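Local coordinates for protein chitooligosaccharidolytic beta-N-acetylglucosaminidase (Ostrinia furnacalis, PDB 3OZP) that hydrolyses terminal beta-linked N-acetylglucosamine units one at a time from the non-reducing ends of chitooligosaccharides, preferring shorter substrates, at residues V4-C9 / L17-R22; N199-E204 / E504-S509; Y421-W426 / K440-I445. All coordinates share one frame; numbering follows the deposited sequence.

Contact 1. Residues V4-C9 / L17-R22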
loop_
_atom_site.group_PDB
_atom_site.type_symbol
_atom_site.label_atom_id
_atom_site.label_comp_id
_atom_site.label_asym_id
_atom_site.label_seq_id
_atom_site.Cartn_x
_atom_site.Cartn_y
_atom_site.Cartn_z
ATOM N N VAL A 4 -17.544 -24.357 8.566
ATOM C CA VAL A 4 -18.212 -24.871 9.751
ATOM C C VAL A 4 -19.436 -24.025 10.109
ATOM O O VAL A 4 -20.283 -24.438 10.904
ATOM C CB VAL A 4 -17.174 -24.943 10.921
ATOM C CG1 VAL A 4 -17.701 -24.349 12.229
ATOM C CG2 VAL A 4 -16.670 -26.367 11.104
ATOM N N TRP A 5 -19.521 -22.846 9.502
ATOM C CA TRP A 5 -20.531 -21.859 9.856
ATOM C C TRP A 5 -21.601 -21.698 8.782
ATOM O O TRP A 5 -21.430 -22.128 7.645
ATOM C CB TRP A 5 -19.868 -20.502 10.119
ATOM C CG TRP A 5 -18.849 -20.548 11.212
ATOM C CD1 TRP A 5 -17.493 -20.600 11.069
ATOM C CD2 TRP A 5 -19.107 -20.568 12.619
ATOM N NE1 TRP A 5 -16.887 -20.646 12.301
ATOM C CE2 TRP A 5 -17.854 -20.622 13.272
ATOM C CE3 TRP A 5 -20.275 -20.534 13.395
ATOM C CZ2 TRP A 5 -17.734 -20.652 14.666
ATOM C CZ3 TRP A 5 -20.156 -20.560 14.787
ATOM C CH2 TRP A 5 -18.891 -20.621 15.405
ATOM N N ARG A 6 -22.704 -21.071 9.170
ATOM C CA ARG A 6 -23.729 -20.629 8.240
ATOM C C ARG A 6 -24.172 -19.243 8.680
ATOM O O ARG A 6 -23.873 -18.813 9.797
ATOM C CB ARG A 6 -24.916 -21.604 8.217
ATOM C CG ARG A 6 -25.639 -21.732 9.549
ATOM C CD ARG A 6 -26.866 -22.630 9.443
ATOM N NE ARG A 6 -27.620 -22.637 10.693
ATOM C CZ ARG A 6 -28.590 -21.776 10.995
ATOM N NH1 ARG A 6 -28.944 -20.823 10.139
ATOM N NH2 ARG A 6 -29.215 -21.873 12.158
ATOM N N TRP A 7 -24.876 -18.545 7.798
ATOM C CA TRP A 7 -25.337 -17.200 8.091
ATOM C C TRP A 7 -26.842 -17.073 7.884
ATOM O O TRP A 7 -27.412 -17.700 6.989
ATOM C CB TRP A 7 -24.570 -16.173 7.249
ATOM C CG TRP A 7 -23.162 -15.955 7.737
ATOM C CD1 TRP A 7 -22.719 -14.932 8.529
ATOM C CD2 TRP A 7 -22.024 -16.786 7.483
ATOM N NE1 TRP A 7 -21.374 -15.072 8.778
ATOM C CE2 TRP A 7 -20.922 -16.202 8.148
ATOM C CE3 TRP A 7 -21.825 -17.966 6.750
ATOM C CZ2 TRP A 7 -19.638 -16.757 8.107
ATOM C CZ3 TRP A 7 -20.544 -18.519 6.708
ATOM C CH2 TRP A 7 -19.467 -17.909 7.381
ATOM N N SER A 8 -27.474 -16.267 8.731
ATOM C CA SER A 8 -28.911 -16.043 8.668
ATOM C C SER A 8 -29.210 -14.559 8.822
ATOM O O SER A 8 -28.643 -13.890 9.693
ATOM C CB SER A 8 -29.622 -16.856 9.756
ATOM O OG SER A 8 -31.007 -16.551 9.789
ATOM N N CYS A 9 -30.100 -14.048 7.976
ATOM C CA CYS A 9 -30.420 -12.622 7.966
ATOM C C CYS A 9 -31.304 -12.220 9.146
ATOM O O CYS A 9 -32.350 -12.821 9.384
ATOM C CB CYS A 9 -31.077 -12.226 6.642
ATOM S SG CYS A 9 -31.388 -10.463 6.490
ATOM N N LEU A 17 -23.858 -18.302 12.495
ATOM C CA LEU A 17 -24.419 -19.335 13.348
ATOM C C LEU A 17 -23.755 -20.658 13.035
ATOM O O LEU A 17 -23.330 -20.892 11.903
ATOM C CB LEU A 17 -25.940 -19.437 13.147
ATOM C CG LEU A 17 -26.797 -18.230 13.549
ATOM C CD1 LEU A 17 -28.225 -18.371 13.034
ATOM C CD2 LEU A 17 -26.787 -18.002 15.058
ATOM N N LYS A 18 -23.652 -21.520 14.042
ATOM C CA LYS A 18 -23.121 -22.858 13.828
ATOM C C LYS A 18 -24.004 -23.594 12.828
ATOM O O LYS A 18 -25.234 -23.531 12.917
ATOM C CB LYS A 18 -23.067 -23.635 15.145
ATOM C CG LYS A 18 -22.036 -24.750 15.165
ATOM C CD LYS A 18 -20.630 -24.195 14.948
ATOM C CE LYS A 18 -19.633 -24.813 15.908
ATOM N NZ LYS A 18 -19.789 -24.286 17.299
ATOM N N ASN A 19 -23.379 -24.258 11.862
ATOM C CA ASN A 19 -24.115 -25.097 10.924
ATOM C C ASN A 19 -24.317 -26.473 11.555
ATOM O O ASN A 19 -23.599 -27.425 11.247
ATOM C CB ASN A 19 -23.382 -25.187 9.577
ATOM C CG ASN A 19 -24.190 -25.921 8.503
ATOM O OD1 ASN A 19 -23.626 -26.422 7.529
ATOM N ND2 ASN A 19 -25.508 -25.977 8.673
ATOM N N ASP A 20 -25.279 -26.553 12.468
ATOM C CA ASP A 20 -25.553 -27.783 13.215
ATOM C C ASP A 20 -26.293 -28.794 12.337
ATOM O O ASP A 20 -27.229 -28.418 11.630
ATOM C CB ASP A 20 -26.345 -27.475 14.490
ATOM C CG ASP A 20 -25.480 -26.846 15.587
ATOM O OD1 ASP A 20 -26.007 -26.013 16.351
ATOM O OD2 ASP A 20 -24.277 -27.187 15.693
ATOM N N PRO A 21 -25.861 -30.072 12.370
ATOM C CA PRO A 21 -26.384 -31.127 11.489
ATOM C C PRO A 21 -27.865 -31.479 11.700
ATOM O O PRO A 21 -28.520 -31.942 10.762
ATOM C CB PRO A 21 -25.498 -32.336 11.822
ATOM C CG PRO A 21 -24.963 -32.056 13.189
ATOM C CD PRO A 21 -24.764 -30.573 13.219
ATOM N N ARG A 22 -28.377 -31.265 12.909
ATOM C CA ARG A 22 -29.769 -31.587 13.221
ATOM C C ARG A 22 -30.686 -30.412 12.924
ATOM O O ARG A 22 -31.227 -29.765 13.825
ATOM C CB ARG A 22 -29.919 -32.084 14.658
ATOM C CG ARG A 22 -29.249 -33.415 14.866
ATOM C CD ARG A 22 -29.250 -33.839 16.312
ATOM N NE ARG A 22 -28.467 -35.057 16.469
ATOM C CZ ARG A 22 -28.456 -35.809 17.563
ATOM N NH1 ARG A 22 -29.201 -35.478 18.611
ATOM N NH2 ARG A 22 -27.703 -36.898 17.600
HETATM O O HOH W 1 -20.377 -27.124 11.488
HETATM O O HOH W 2 -27.991 -25.397 11.886
HETATM O O HOH W 3 -27.326 -23.135 14.542
#
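K18 O is gripped by three donors. R6 reaches it through a weak bond, 3.4 Å from R6 NE to K18 O. A water donates to K18 O at 2.7 Å and accepts from R6 NH2. D20 N adds a weak bond over the inverse gamma turn centred on N19. A second water bridges R6 NE and D20 O.

R6 CG sits between its backbone N and carbonyl carbon (chi1 62°), and the chain extends to NE. This lays the guanidinium across L17, with L17 CB over the centre of one face and L17 CD1 3.7 Å from R6 NH2. With an alanine here, L17 would probably lose its flat cover and the two waters a shared donor.

R6 and L17 are a hydrogen-bonded pair of an antiparallel hairpin. L17 N meets R6 O at 2.7 Å, and R6 N meets L17 O at 2.8 Å. Just past the paired strands, N19 N donates to V4 O at 3.2 Å; a third water joins V4 O to N19 O.

Next to R6 and L17, W5 and K18 form a non-hydrogen-bonded pair. K18 CD makes a CH-pi contact over the six-membered ring of W5, 4.1 Å from its centroid. L17 O lies at the ring edge, 3.4 Å from W5 CE3.

The polar ends of both residues serve the dimer: W5 NE1 bonds F244 O and K18 NZ pairs with D288, both of the second subunit. The lysine charge is probably balanced across the interface, while R6 is tied through water to the backbone of K18 and D20.

Contact 2. Residues N199-E204 / E504-S509. With OAN (O-(2-acetamido-2-deoxy D-glucopyranosylidene) amino-N-phenylcarbamate), chain B.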
loop_
_atom_site.group_PDB
_atom_site.type_symbol
_atom_site.label_atom_id
_atom_site.label_comp_id
_atom_site.label_asym_id
_atom_site.label_seq_id
_atom_site.Cartn_x
_atom_site.Cartn_y
_atom_site.Cartn_z
ATOM N N ASN A 199 6.466 10.290 -10.256
ATOM C CA ASN A 199 7.063 8.956 -10.249
ATOM C C ASN A 199 6.501 8.182 -11.430
ATOM O O ASN A 199 5.390 8.469 -11.887
ATOM C CB ASN A 199 6.780 8.219 -8.933
ATOM C CG ASN A 199 7.783 8.556 -7.833
ATOM O OD1 ASN A 199 8.993 8.446 -8.021
ATOM N ND2 ASN A 199 7.279 8.959 -6.679
ATOM N N TYR A 200 7.262 7.212 -11.930
ATOM C CA TYR A 200 6.825 6.416 -13.075
ATOM C C TYR A 200 5.892 5.276 -12.667
ATOM O O TYR A 200 6.032 4.697 -11.594
ATOM C CB TYR A 200 8.041 5.881 -13.834
ATOM C CG TYR A 200 7.720 5.171 -15.122
ATOM C CD1 TYR A 200 7.717 3.780 -15.182
ATOM C CD2 TYR A 200 7.422 5.885 -16.281
ATOM C CE1 TYR A 200 7.429 3.115 -16.358
ATOM C CE2 TYR A 200 7.133 5.222 -17.473
ATOM C CZ TYR A 200 7.142 3.838 -17.498
ATOM O OH TYR A 200 6.859 3.168 -18.660
ATOM N N TYR A 201 4.920 4.987 -13.530
ATOM C CA TYR A 201 3.981 3.883 -13.342
ATOM C C TYR A 201 4.111 2.973 -14.542
ATOM O O TYR A 201 4.033 3.431 -15.679
ATOM C CB TYR A 201 2.532 4.394 -13.246
ATOM C CG TYR A 201 2.200 5.091 -11.941
ATOM C CD1 TYR A 201 1.366 4.487 -10.996
ATOM C CD2 TYR A 201 2.729 6.347 -11.647
ATOM C CE1 TYR A 201 1.065 5.127 -9.790
ATOM C CE2 TYR A 201 2.441 6.988 -10.450
ATOM C CZ TYR A 201 1.607 6.380 -9.530
ATOM O OH TYR A 201 1.316 7.023 -8.355
ATOM N N SER A 202 4.327 1.686 -14.295
ATOM C CA SER A 202 4.428 0.719 -15.386
ATOM C C SER A 202 3.105 0.711 -16.148
ATOM O O SER A 202 2.041 0.923 -15.554
ATOM C CB SER A 202 4.719 -0.674 -14.836
ATOM O OG SER A 202 3.571 -1.204 -14.196
ATOM N N ILE A 203 3.158 0.483 -17.455
ATOM C CA ILE A 203 1.914 0.462 -18.214
ATOM C C ILE A 203 1.024 -0.716 -17.779
ATOM O O ILE A 203 -0.204 -0.612 -17.826
ATOM C CB ILE A 203 2.104 0.610 -19.766
ATOM C CG1 ILE A 203 2.123 -0.728 -20.483
ATOM C CG2 ILE A 203 3.312 1.465 -20.137
ATOM C CD1 ILE A 203 0.878 -0.946 -21.277
ATOM N N GLU A 204 1.644 -1.806 -17.314
ATOM C CA GLU A 204 0.909 -2.907 -16.668
ATOM C C GLU A 204 0.033 -2.388 -15.520
ATOM O O GLU A 204 -1.146 -2.743 -15.425
ATOM C CB GLU A 204 1.868 -3.992 -16.154
ATOM C CG GLU A 204 1.178 -5.321 -15.805
ATOM C CD GLU A 204 1.980 -6.209 -14.853
ATOM O OE1 GLU A 204 1.361 -7.082 -14.204
ATOM O OE2 GLU A 204 3.218 -6.045 -14.747
ATOM N N GLU A 504 4.083 12.275 -5.782
ATOM C CA GLU A 504 5.307 12.579 -5.042
ATOM C C GLU A 504 5.679 11.401 -4.148
ATOM O O GLU A 504 6.860 11.155 -3.890
ATOM C CB GLU A 504 5.160 13.854 -4.209
ATOM C CG GLU A 504 5.079 15.143 -5.034
ATOM C CD GLU A 504 3.651 15.528 -5.422
ATOM O OE1 GLU A 504 2.721 14.708 -5.250
ATOM O OE2 GLU A 504 3.463 16.662 -5.909
ATOM N N GLN A 505 4.663 10.668 -3.692
ATOM C CA GLN A 505 4.846 9.537 -2.784
ATOM C C GLN A 505 4.032 8.317 -3.221
ATOM O O GLN A 505 3.527 7.557 -2.388
ATOM C CB GLN A 505 4.462 9.942 -1.362
ATOM C CG GLN A 505 5.310 11.065 -0.784
ATOM C CD GLN A 505 4.855 11.462 0.587
ATOM O OE1 GLN A 505 5.413 11.017 1.587
ATOM N NE2 GLN A 505 3.826 12.287 0.651
ATOM N N SER A 506 3.917 8.134 -4.532
ATOM C CA SER A 506 3.223 6.986 -5.099
ATOM C C SER A 506 3.819 6.596 -6.447
ATOM O O SER A 506 4.190 7.457 -7.241
ATOM C CB SER A 506 1.727 7.286 -5.254
ATOM O OG SER A 506 1.025 6.158 -5.756
ATOM N N ASP A 507 3.900 5.293 -6.701
ATOM C CA ASP A 507 4.359 4.779 -7.987
ATOM C C ASP A 507 3.722 3.415 -8.265
ATOM O O ASP A 507 2.741 3.055 -7.621
ATOM C CB ASP A 507 5.904 4.742 -8.058
ATOM C CG ASP A 507 6.535 3.672 -7.160
ATOM O OD1 ASP A 507 5.834 2.972 -6.390
ATOM O OD2 ASP A 507 7.770 3.521 -7.241
ATOM N N THR A 508 4.283 2.668 -9.212
ATOM C CA THR A 508 3.825 1.314 -9.557
ATOM C C THR A 508 3.457 0.464 -8.331
ATOM O O THR A 508 2.382 -0.150 -8.293
ATOM C CB THR A 508 4.905 0.580 -10.401
ATOM O OG1 THR A 508 5.214 1.361 -11.560
ATOM C CG2 THR A 508 4.444 -0.813 -10.834
ATOM N N SER A 509 4.335 0.465 -7.332
ATOM C CA SER A 509 4.208 -0.380 -6.140
ATOM C C SER A 509 3.034 -0.047 -5.222
ATOM O O SER A 509 2.576 -0.914 -4.479
ATOM C CB SER A 509 5.503 -0.324 -5.318
ATOM O OG SER A 509 6.579 -0.885 -6.045
HETATM C CAH OAN B . -3.686 21.234 -8.720
HETATM C CAG OAN B . -2.699 20.652 -7.708
HETATM O OAN OAN B . -3.085 19.857 -6.852
HETATM N NAI OAN B . -1.427 21.093 -7.832
HETATM C CAB OAN B . -0.302 20.636 -6.983
HETATM C CAC OAN B . 0.134 19.248 -7.512
HETATM O OAJ OAN B . 1.122 19.413 -8.531
HETATM C CAD OAN B . 0.678 18.395 -6.389
HETATM O OAK OAN B . 1.103 17.129 -6.906
HETATM C CAE OAN B . -0.455 18.226 -5.401
HETATM C CAF OAN B . -0.043 17.298 -4.262
HETATM O OAM OAN B . -1.130 17.136 -3.349
HETATM O OAL OAN B . -0.794 19.521 -4.845
HETATM C CAA OAN B . -0.645 20.668 -5.598
HETATM N NAY OAN B . -0.825 21.867 -5.041
HETATM O OAQ OAN B . -1.224 21.874 -3.613
HETATM C CAP OAN B . -0.487 22.663 -2.775
HETATM O OAR OAN B . -0.246 23.838 -3.063
HETATM N NAO OAN B . -0.081 22.120 -1.613
HETATM C CAS OAN B . 0.623 22.786 -0.691
HETATM C CAT OAN B . -0.019 23.651 0.201
HETATM C CAU OAN B . 0.720 24.317 1.181
HETATM C CAV OAN B . 2.098 24.108 1.280
HETATM C CAW OAN B . 2.740 23.234 0.402
HETATM C CAX OAN B . 2.000 22.567 -0.578
#
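Y201 lies along the backbone of D507 and T508. Its CB lies near T508 OG1. CG stands anti to the carbonyl carbon (chi1 -73°), which swings the ring over the other segment. CD1 is 3.8 Å from D507 C. CE1 comes to 3.4 Å from D507 O, and CZ to 3.5 Å from D507 CA. That CA sits over the ring face in a CH-pi contact. CE2 passes S506 O at 3.7 Å. At the tip, Y201 OH and S506 OG share a hydrogen bond of 2.8 Å in which either may donate. S503 OG also bonds Y201 OH.

Beyond the ring, S202 N donates to T508 OG1 at 2.9 Å. S202 is the N-cap of helix 203-215.

The two segments follow the first and last strands of the TIM barrel, which are neighbours in the closed sheet. At the far end, E504 OE2 accepts from OAK of the bound OAN at 2.6 Å. D507 OD1 closes an Asx turn to S509 N, and D507 OD2 forms a salt bridge with R545 of the second subunit. The contact therefore joins the ligand pocket to the dimer interface, and its buried tyrosine hydroxyl is satisfied by serines.

Contact 3. Residues Y421-W426 / K440-I445. With OAN (O-(2-acetamido-2-deoxy D-glucopyranosylidene) amino-N-phenylcarbamate), chain B.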
loop_
_atom_site.group_PDB
_atom_site.type_symbol
_atom_site.label_atom_id
_atom_site.label_comp_id
_atom_site.label_asym_id
_atom_site.label_seq_id
_atom_site.Cartn_x
_atom_site.Cartn_y
_atom_site.Cartn_z
ATOM N N TYR A 421 -14.069 26.399 -21.625
ATOM C CA TYR A 421 -13.281 25.945 -20.481
ATOM C C TYR A 421 -14.093 25.321 -19.355
ATOM O O TYR A 421 -14.977 25.960 -18.785
ATOM C CB TYR A 421 -12.437 27.092 -19.928
ATOM C CG TYR A 421 -11.250 27.432 -20.792
ATOM C CD1 TYR A 421 -10.033 26.774 -20.622
ATOM C CD2 TYR A 421 -11.342 28.405 -21.787
ATOM C CE1 TYR A 421 -8.935 27.079 -21.416
ATOM C CE2 TYR A 421 -10.251 28.717 -22.588
ATOM C CZ TYR A 421 -9.051 28.051 -22.394
ATOM O OH TYR A 421 -7.968 28.351 -23.177
ATOM N N ILE A 422 -13.774 24.065 -19.056
ATOM C CA ILE A 422 -14.254 23.362 -17.870
ATOM C C ILE A 422 -13.239 23.614 -16.750
ATOM O O ILE A 422 -12.032 23.570 -16.988
ATOM C CB ILE A 422 -14.355 21.839 -18.136
ATOM C CG1 ILE A 422 -15.344 21.555 -19.271
ATOM C CG2 ILE A 422 -14.721 21.072 -16.851
ATOM C CD1 ILE A 422 -15.181 20.183 -19.914
ATOM N N ILE A 423 -13.717 23.871 -15.537
ATOM C CA ILE A 423 -12.814 24.126 -14.417
ATOM C C ILE A 423 -12.762 22.921 -13.475
ATOM O O ILE A 423 -13.805 22.452 -12.995
ATOM C CB ILE A 423 -13.199 25.419 -13.634
ATOM C CG1 ILE A 423 -13.477 26.597 -14.586
ATOM C CG2 ILE A 423 -12.123 25.774 -12.596
ATOM C CD1 ILE A 423 -12.290 27.060 -15.439
ATOM N N GLN A 424 -11.554 22.409 -13.233
ATOM C CA GLN A 424 -11.369 21.336 -12.258
ATOM C C GLN A 424 -11.067 21.939 -10.897
ATOM O O GLN A 424 -10.027 22.567 -10.698
ATOM C CB GLN A 424 -10.275 20.341 -12.677
ATOM C CG GLN A 424 -10.232 19.102 -11.763
ATOM C CD GLN A 424 -9.437 17.929 -12.330
ATOM O OE1 GLN A 424 -8.799 18.028 -13.380
ATOM N NE2 GLN A 424 -9.475 16.805 -11.618
ATOM N N VAL A 425 -11.991 21.737 -9.966
ATOM C CA VAL A 425 -11.933 22.358 -8.655
ATOM C C VAL A 425 -11.161 21.477 -7.680
ATOM O O VAL A 425 -11.523 20.326 -7.464
ATOM C CB VAL A 425 -13.362 22.620 -8.115
ATOM C CG1 VAL A 425 -13.317 23.230 -6.729
ATOM C CG2 VAL A 425 -14.140 23.516 -9.082
ATOM N N TRP A 426 -10.099 22.022 -7.095
ATOM C CA TRP A 426 -9.360 21.304 -6.059
ATOM C C TRP A 426 -9.255 22.099 -4.754
ATOM O O TRP A 426 -8.487 21.738 -3.862
ATOM C CB TRP A 426 -7.981 20.858 -6.566
ATOM C CG TRP A 426 -7.039 21.985 -6.855
ATOM C CD1 TRP A 426 -7.051 22.801 -7.946
ATOM C CD2 TRP A 426 -5.944 22.416 -6.042
ATOM N NE1 TRP A 426 -6.033 23.718 -7.864
ATOM C CE2 TRP A 426 -5.337 23.508 -6.704
ATOM C CE3 TRP A 426 -5.414 21.987 -4.816
ATOM C CZ2 TRP A 426 -4.225 24.177 -6.185
ATOM C CZ3 TRP A 426 -4.312 22.655 -4.297
ATOM C CH2 TRP A 426 -3.728 23.739 -4.986
ATOM N N LYS A 440 -21.506 32.035 -12.529
ATOM C CA LYS A 440 -21.039 32.572 -13.804
ATOM C C LYS A 440 -21.184 31.571 -14.951
ATOM O O LYS A 440 -20.713 31.814 -16.064
ATOM C CB LYS A 440 -19.598 33.079 -13.683
ATOM C CG LYS A 440 -19.469 34.263 -12.744
ATOM C CD LYS A 440 -18.233 35.083 -13.022
ATOM C CE LYS A 440 -18.386 36.496 -12.478
ATOM N NZ LYS A 440 -19.227 37.335 -13.378
ATOM N N GLY A 441 -21.837 30.447 -14.672
ATOM C CA GLY A 441 -22.184 29.471 -15.706
ATOM C C GLY A 441 -21.133 28.418 -16.020
ATOM O O GLY A 441 -21.323 27.608 -16.931
ATOM N N TYR A 442 -20.032 28.416 -15.272
ATOM C CA TYR A 442 -18.939 27.466 -15.523
ATOM C C TYR A 442 -19.276 26.029 -15.132
ATOM O O TYR A 442 -19.971 25.785 -14.144
ATOM C CB TYR A 442 -17.637 27.926 -14.856
ATOM C CG TYR A 442 -16.980 29.056 -15.613
ATOM C CD1 TYR A 442 -17.298 30.386 -15.330
ATOM C CD2 TYR A 442 -16.061 28.800 -16.630
ATOM C CE1 TYR A 442 -16.713 31.429 -16.034
ATOM C CE2 TYR A 442 -15.468 29.842 -17.339
ATOM C CZ TYR A 442 -15.803 31.153 -17.036
ATOM O OH TYR A 442 -15.224 32.190 -17.730
ATOM N N ARG A 443 -18.790 25.090 -15.937
ATOM C CA ARG A 443 -18.924 23.669 -15.651
ATOM C C ARG A 443 -17.724 23.202 -14.843
ATOM O O ARG A 443 -16.598 23.653 -15.075
ATOM C CB ARG A 443 -19.051 22.852 -16.935
ATOM C CG ARG A 443 -20.199 23.280 -17.831
ATOM C CD ARG A 443 -19.677 23.824 -19.142
ATOM N NE ARG A 443 -19.602 22.779 -20.156
ATOM C CZ ARG A 443 -18.779 22.787 -21.199
ATOM N NH1 ARG A 443 -17.916 23.780 -21.380
ATOM N NH2 ARG A 443 -18.811 21.780 -22.059
ATOM N N LEU A 444 -17.968 22.301 -13.895
ATOM C CA LEU A 444 -16.933 21.903 -12.947
ATOM C C LEU A 444 -16.683 20.400 -12.907
ATOM O O LEU A 444 -17.591 19.596 -13.134
ATOM C CB LEU A 444 -17.277 22.386 -11.534
ATOM C CG LEU A 444 -17.714 23.827 -11.249
ATOM C CD1 LEU A 444 -17.995 23.968 -9.764
ATOM C CD2 LEU A 444 -16.665 24.846 -11.691
ATOM N N ILE A 445 -15.431 20.040 -12.636
ATOM C CA ILE A 445 -15.072 18.684 -12.230
ATOM C C ILE A 445 -14.605 18.799 -10.785
ATOM O O ILE A 445 -13.695 19.571 -10.482
ATOM C CB ILE A 445 -13.966 18.072 -13.126
ATOM C CG1 ILE A 445 -14.501 17.839 -14.542
ATOM C CG2 ILE A 445 -13.431 16.765 -12.514
ATOM C CD1 ILE A 445 -13.419 17.697 -15.608
HETATM C CAH OAN B . -3.686 21.234 -8.720
HETATM C CAG OAN B . -2.699 20.652 -7.708
HETATM O OAN OAN B . -3.085 19.857 -6.852
HETATM N NAI OAN B . -1.427 21.093 -7.832
HETATM C CAB OAN B . -0.302 20.636 -6.983
HETATM C CAC OAN B . 0.134 19.248 -7.512
HETATM O OAJ OAN B . 1.122 19.413 -8.531
HETATM C CAD OAN B . 0.678 18.395 -6.389
HETATM O OAK OAN B . 1.103 17.129 -6.906
HETATM C CAE OAN B . -0.455 18.226 -5.401
HETATM C CAF OAN B . -0.043 17.298 -4.262
HETATM O OAM OAN B . -1.130 17.136 -3.349
HETATM O OAL OAN B . -0.794 19.521 -4.845
HETATM C CAA OAN B . -0.645 20.668 -5.598
HETATM N NAY OAN B . -0.825 21.867 -5.041
HETATM O OAQ OAN B . -1.224 21.874 -3.613
HETATM C CAP OAN B . -0.487 22.663 -2.775
HETATM O OAR OAN B . -0.246 23.838 -3.063
HETATM N NAO OAN B . -0.081 22.120 -1.613
HETATM C CAS OAN B . 0.623 22.786 -0.691
HETATM C CAT OAN B . -0.019 23.651 0.201
HETATM C CAU OAN B . 0.720 24.317 1.181
HETATM C CAV OAN B . 2.098 24.108 1.280
HETATM C CAW OAN B . 2.740 23.234 0.402
HETATM C CAX OAN B . 2.000 22.567 -0.578
HETATM O O HOH W 4 -17.475 25.772 -18.167
#
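The R443 guanidinium carries I422 CG1 over one face, offset toward the rim, with R443 NH1 4.0 Å from I422 CG1. Its NH1 is bonded to K418 O. The Y442 ring meets Y421 O at its edge, 3.7 Å from Y442 CD2. I423 CG1 comes to the same ring obliquely. W426 takes no part in the strand pairing: one face of its indole bears the acetamido methyl CAH of OAN, 3.5 Å from W426 CE2. W402 stands at about a right angle to the indole, and W426 NE1 is hydrogen-bonded to T403 O.

A water donates to Y421 O and accepts from R443 N. I423 N bonds R443 O. I445 N then bonds I423 O at 2.9 Å, and V425 N bonds I445 O at 2.8 Å.

This is the parallel ladder of a beta-alpha-beta unit, with strands 421-425 and 444-446 sixth and seventh in the TIM barrel. Helix 432-439 links them and ends in a Schellman motif with G441 as the C-prime residue.

On the helix side, L444 CD2 lies 3.9 Å from V425 CG2 and 4.0 Å from I423 CB. I434 of the helix touches both V425 and L444. On the other face, I445 CD1 meets I422 CG2 at 3.8 Å. Q424 runs extended, with CG anti to N (chi1 -171°), and its amide reaches H341, E498 and S447.

From the N terminus, contact 1 comes first. It closes the short hairpin of strands 5-10 and 13-18 and ends before contact 2 opens. Its centre lies 45 Å from that of contact 2 and 54 Å from that of contact 3. Contact 2 opens next and closes the longest loop, about 300 residues, tying the segment after the first barrel strand to the one after the last. Contact 3 is nested inside that loop and closes a single beta-alpha-beta unit. Contacts 2 and 3 do not touch, their nearest atoms being about 10 Å apart, but both reach OAN. Contacts 1 and 2 each meet the second subunit.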